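Local coordinates for protein VirX1 (Cyanophage Syn10, PDB 6QGM) that iodinates diverse substrates, probably as a flavin-dependent halogenase of viral origin, at residues Cys27-Ile32 with Tyr371-Arg376. Residues are numbered along the deposited sequence; the frame is centred on the assembly and turned at random.
Sequences CPQLEI and YLINQR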
ATOM      1  N   CYS B  27      33.274 -11.794  -8.202  1.00 64.37           N
ATOM      2  CA  CYS B  27      33.045 -13.175  -7.688  1.00 64.17           C
ATOM      3  C   CYS B  27      34.263 -14.036  -8.011  1.00 65.22           C
ATOM      4  O   CYS B  27      34.163 -15.035  -8.730  1.00 61.00           O
ATOM      5  CB  CYS B  27      31.767 -13.779  -8.266  1.00 63.41           C
ATOM      6  SG  CYS B  27      30.291 -12.743  -8.011  1.00 62.12           S
ATOM      7  N   PRO B  28      35.443 -13.686  -7.447  1.00 69.00           N
ATOM      8  CA  PRO B  28      36.701 -14.365  -7.781  1.00 70.32           C
ATOM      9  C   PRO B  28      36.689 -15.871  -7.471  1.00 70.99           C
ATOM     10  O   PRO B  28      37.448 -16.583  -8.082  1.00 71.66           O
ATOM     11  CB  PRO B  28      37.748 -13.679  -6.895  1.00 71.86           C
ATOM     12  CG  PRO B  28      37.105 -12.371  -6.485  1.00 71.46           C
ATOM     13  CD  PRO B  28      35.624 -12.656  -6.413  1.00 69.83           C
ATOM     14  N   GLN B  29      35.843 -16.308  -6.532  1.00 72.02           N
ATOM     15  CA  GLN B  29      35.677 -17.736  -6.129  1.00 73.69           C
ATOM     16  C   GLN B  29      35.168 -18.571  -7.320  1.00 73.21           C
ATOM     17  O   GLN B  29      35.412 -19.791  -7.311  1.00 74.07           O
ATOM     18  CB  GLN B  29      34.767 -17.865  -4.894  1.00 74.46           C
ATOM     19  CG  GLN B  29      33.268 -17.701  -5.139  1.00 73.43           C
ATOM     20  CD  GLN B  29      32.762 -16.276  -5.037  1.00 75.79           C
ATOM     21  OE1 GLN B  29      33.467 -15.314  -5.360  1.00 77.41           O
ATOM     22  NE2 GLN B  29      31.512 -16.124  -4.604  1.00 76.11           N
ATOM     23  N   LEU B  30      34.488 -17.960  -8.302  1.00 71.27           N
ATOM     24  CA  LEU B  30      33.869 -18.681  -9.451  1.00 70.46           C
ATOM     25  C   LEU B  30      34.934 -19.080 -10.478  1.00 72.19           C
ATOM     26  O   LEU B  30      35.822 -18.257 -10.769  1.00 71.13           O
ATOM     27  CB  LEU B  30      32.827 -17.794 -10.138  1.00 68.86           C
ATOM     28  CG  LEU B  30      31.569 -17.473  -9.336  1.00 69.10           C
ATOM     29  CD1 LEU B  30      30.608 -16.660 -10.192  1.00 67.31           C
ATOM     30  CD2 LEU B  30      30.892 -18.752  -8.830  1.00 69.96           C
ATOM     31  N   GLU B  31      34.807 -20.296 -11.006  1.00 73.62           N
ATOM     32  CA  GLU B  31      35.372 -20.740 -12.306  1.00 76.33           C
ATOM     33  C   GLU B  31      34.372 -20.308 -13.381  1.00 74.63           C
ATOM     34  O   GLU B  31      33.182 -20.656 -13.243  1.00 79.11           O
ATOM     35  CB  GLU B  31      35.555 -22.263 -12.340  1.00 81.12           C
ATOM     36  CG  GLU B  31      36.068 -22.870 -11.045  1.00 85.27           C
ATOM     37  CD  GLU B  31      35.902 -24.378 -10.974  1.00 88.12           C
ATOM     38  OE1 GLU B  31      34.765 -24.859 -11.128  1.00 83.46           O
ATOM     39  OE2 GLU B  31      36.916 -25.076 -10.778  1.00 94.90           O
ATOM     40  N   ILE B  32      34.812 -19.561 -14.398  1.00 72.45           N
ATOM     41  CA  ILE B  32      33.914 -18.989 -15.445  1.00 68.56           C
ATOM     42  C   ILE B  32      34.403 -19.406 -16.831  1.00 68.77           C
ATOM     43  O   ILE B  32      35.622 -19.295 -17.088  1.00 70.70           O
ATOM     44  CB  ILE B  32      33.834 -17.456 -15.320  1.00 67.01           C
ATOM     45  CG1 ILE B  32      33.457 -17.028 -13.898  1.00 65.52           C
ATOM     46  CG2 ILE B  32      32.881 -16.883 -16.366  1.00 68.23           C
ATOM     47  CD1 ILE B  32      33.729 -15.574 -13.627  1.00 64.75           C
ATOM     48  N   TYR B 371      25.138 -10.173  -6.418  1.00 54.87           N
ATOM     49  CA  TYR B 371      24.627  -9.928  -5.045  1.00 55.07           C
ATOM     50  C   TYR B 371      24.377 -11.272  -4.358  1.00 56.53           C
ATOM     51  O   TYR B 371      24.870 -11.468  -3.238  1.00 56.96           O
ATOM     52  CB  TYR B 371      23.382  -9.038  -5.087  1.00 55.21           C
ATOM     53  CG  TYR B 371      22.732  -8.842  -3.744  1.00 56.24           C
ATOM     54  CD1 TYR B 371      23.148  -7.828  -2.901  1.00 57.67           C
ATOM     55  CD2 TYR B 371      21.717  -9.671  -3.307  1.00 55.54           C
ATOM     56  CE1 TYR B 371      22.566  -7.630  -1.659  1.00 57.74           C
ATOM     57  CE2 TYR B 371      21.144  -9.513  -2.061  1.00 56.76           C
ATOM     58  CZ  TYR B 371      21.567  -8.486  -1.233  1.00 57.90           C
ATOM     59  OH  TYR B 371      20.998  -8.316  -0.002  1.00 57.82           O
ATOM     60  N   LEU B 372      23.666 -12.189  -5.023  1.00 58.91           N
ATOM     61  CA  LEU B 372      23.303 -13.513  -4.452  1.00 59.58           C
ATOM     62  C   LEU B 372      24.541 -14.413  -4.332  1.00 61.13           C
ATOM     63  O   LEU B 372      24.657 -15.143  -3.329  1.00 68.05           O
ATOM     64  CB  LEU B 372      22.225 -14.153  -5.337  1.00 57.71           C
ATOM     65  CG  LEU B 372      20.836 -13.524  -5.248  1.00 56.30           C
ATOM     66  CD1 LEU B 372      19.852 -14.291  -6.094  1.00 55.59           C
ATOM     67  CD2 LEU B 372      20.337 -13.468  -3.812  1.00 56.57           C
ATOM     68  N   ILE B 373      25.425 -14.406  -5.323  1.00 61.24           N
ATOM     69  CA  ILE B 373      26.618 -15.306  -5.338  1.00 61.67           C
ATOM     70  C   ILE B 373      27.598 -14.876  -4.229  1.00 60.40           C
ATOM     71  O   ILE B 373      28.207 -15.777  -3.630  1.00 60.44           O
ATOM     72  CB  ILE B 373      27.244 -15.333  -6.747  1.00 61.99           C
ATOM     73  CG1 ILE B 373      26.345 -16.121  -7.709  1.00 62.01           C
ATOM     74  CG2 ILE B 373      28.662 -15.877  -6.702  1.00 61.26           C
ATOM     75  CD1 ILE B 373      26.810 -16.111  -9.150  1.00 63.01           C
ATOM     76  N   ASN B 374      27.713 -13.573  -3.936  1.00 57.34           N
ATOM     77  CA  ASN B 374      28.640 -13.045  -2.895  1.00 57.87           C
ATOM     78  C   ASN B 374      28.006 -13.116  -1.505  1.00 58.06           C
ATOM     79  O   ASN B 374      28.693 -12.797  -0.526  1.00 58.07           O
ATOM     80  CB  ASN B 374      29.097 -11.614  -3.189  1.00 56.38           C
ATOM     81  CG  ASN B 374      30.011 -11.560  -4.388  1.00 55.62           C
ATOM     82  OD1 ASN B 374      30.520 -12.593  -4.826  1.00 56.37           O
ATOM     83  ND2 ASN B 374      30.195 -10.374  -4.936  1.00 53.98           N
ATOM     84  N   GLN B 375      26.763 -13.579  -1.412  1.00 57.83           N
ATOM     85  CA  GLN B 375      26.016 -13.665  -0.136  1.00 55.70           C
ATOM     86  C   GLN B 375      26.634 -14.783   0.724  1.00 56.07           C
ATOM     87  O   GLN B 375      27.148 -14.454   1.798  1.00 56.89           O
ATOM     88  CB  GLN B 375      24.532 -13.811  -0.488  1.00 55.11           C
ATOM     89  CG  GLN B 375      23.583 -13.435   0.631  1.00 54.88           C
ATOM     90  CD  GLN B 375      23.560 -11.968   0.989  1.00 54.22           C
ATOM     91  OE1 GLN B 375      24.141 -11.573   1.990  1.00 57.31           O
ATOM     92  NE2 GLN B 375      22.862 -11.152   0.212  1.00 51.68           N
ATOM     93  N   ARG B 376      26.628 -16.046   0.278  1.00 56.68           N
ATOM     94  CA  ARG B 376      27.194 -17.189   1.059  1.00 57.71           C
ATOM     95  C   ARG B 376      28.029 -18.099   0.153  1.00 57.73           C
ATOM     96  O   ARG B 376      27.722 -19.287   0.018  1.00 56.23           O
ATOM     97  CB  ARG B 376      26.084 -17.949   1.791  1.00 59.61           C
ATOM     98  CG  ARG B 376      25.295 -17.090   2.770  1.00 60.25           C
ATOM     99  CD  ARG B 376      24.131 -17.800   3.395  1.00 61.20           C
ATOM    100  NE  ARG B 376      22.975 -17.910   2.512  1.00 61.03           N
ATOM    101  CZ  ARG B 376      21.824 -18.453   2.873  1.00 61.74           C
ATOM    102  NH1 ARG B 376      21.641 -18.899   4.111  1.00 61.69           N
ATOM    103  NH2 ARG B 376      20.836 -18.516   1.998  1.00 61.39           N
TER
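Cys27 and Asn374 have the nearest CA atoms of Cys27-Ile32 and Tyr371-Arg376, 6.5 Å apart. Cys27 follows the end of helix 14-26 and opens a type I beta turn, closed by the 3.0 Å hydrogen bond from Leu30 N to Cys27 O. The turn leads into strand 31-36, parallel to strand 6-10, consistent with the first beta-alpha-beta unit of a Rossmann-like nucleotide-binding fold. Facing it, helix 360-373 ends at Ile373.

Ile373 is the hub. Ile373 CG2, placed anti to the backbone N while CG1 lies beside that N (chi1 -72°), meets Cys27 SG at 3.8 Å and Gln29 NE2 at 3.5 Å. Ile373 CD1, ending the other branch, is 4.0 Å from Leu30 CD1, the two side chains crossing nearly at a right angle. Leu30 also rests on Val7 and Leu23, and Ile373 adds to this apolar side. The bend of Gln29 at chi2 (-89°) turns its amide across Ile373 and Asn374, the two amide planes lying 33° apart. Gln29 NE2 stands 3.5 Å from Ile373 O at a poor angle for a hydrogen bond. Asn374 ND2 donates to Leu26 O at the helix end.

Tyr371 OH and Gln375 OE1 bond to Pro473 and Arg472 of the second subunit. The Cys27-Ile373 and Leu30-Ile373 pairs imply an apolar join edged by amides, with Asn374 ND2 providing a nearby polar tie to helix 14-26.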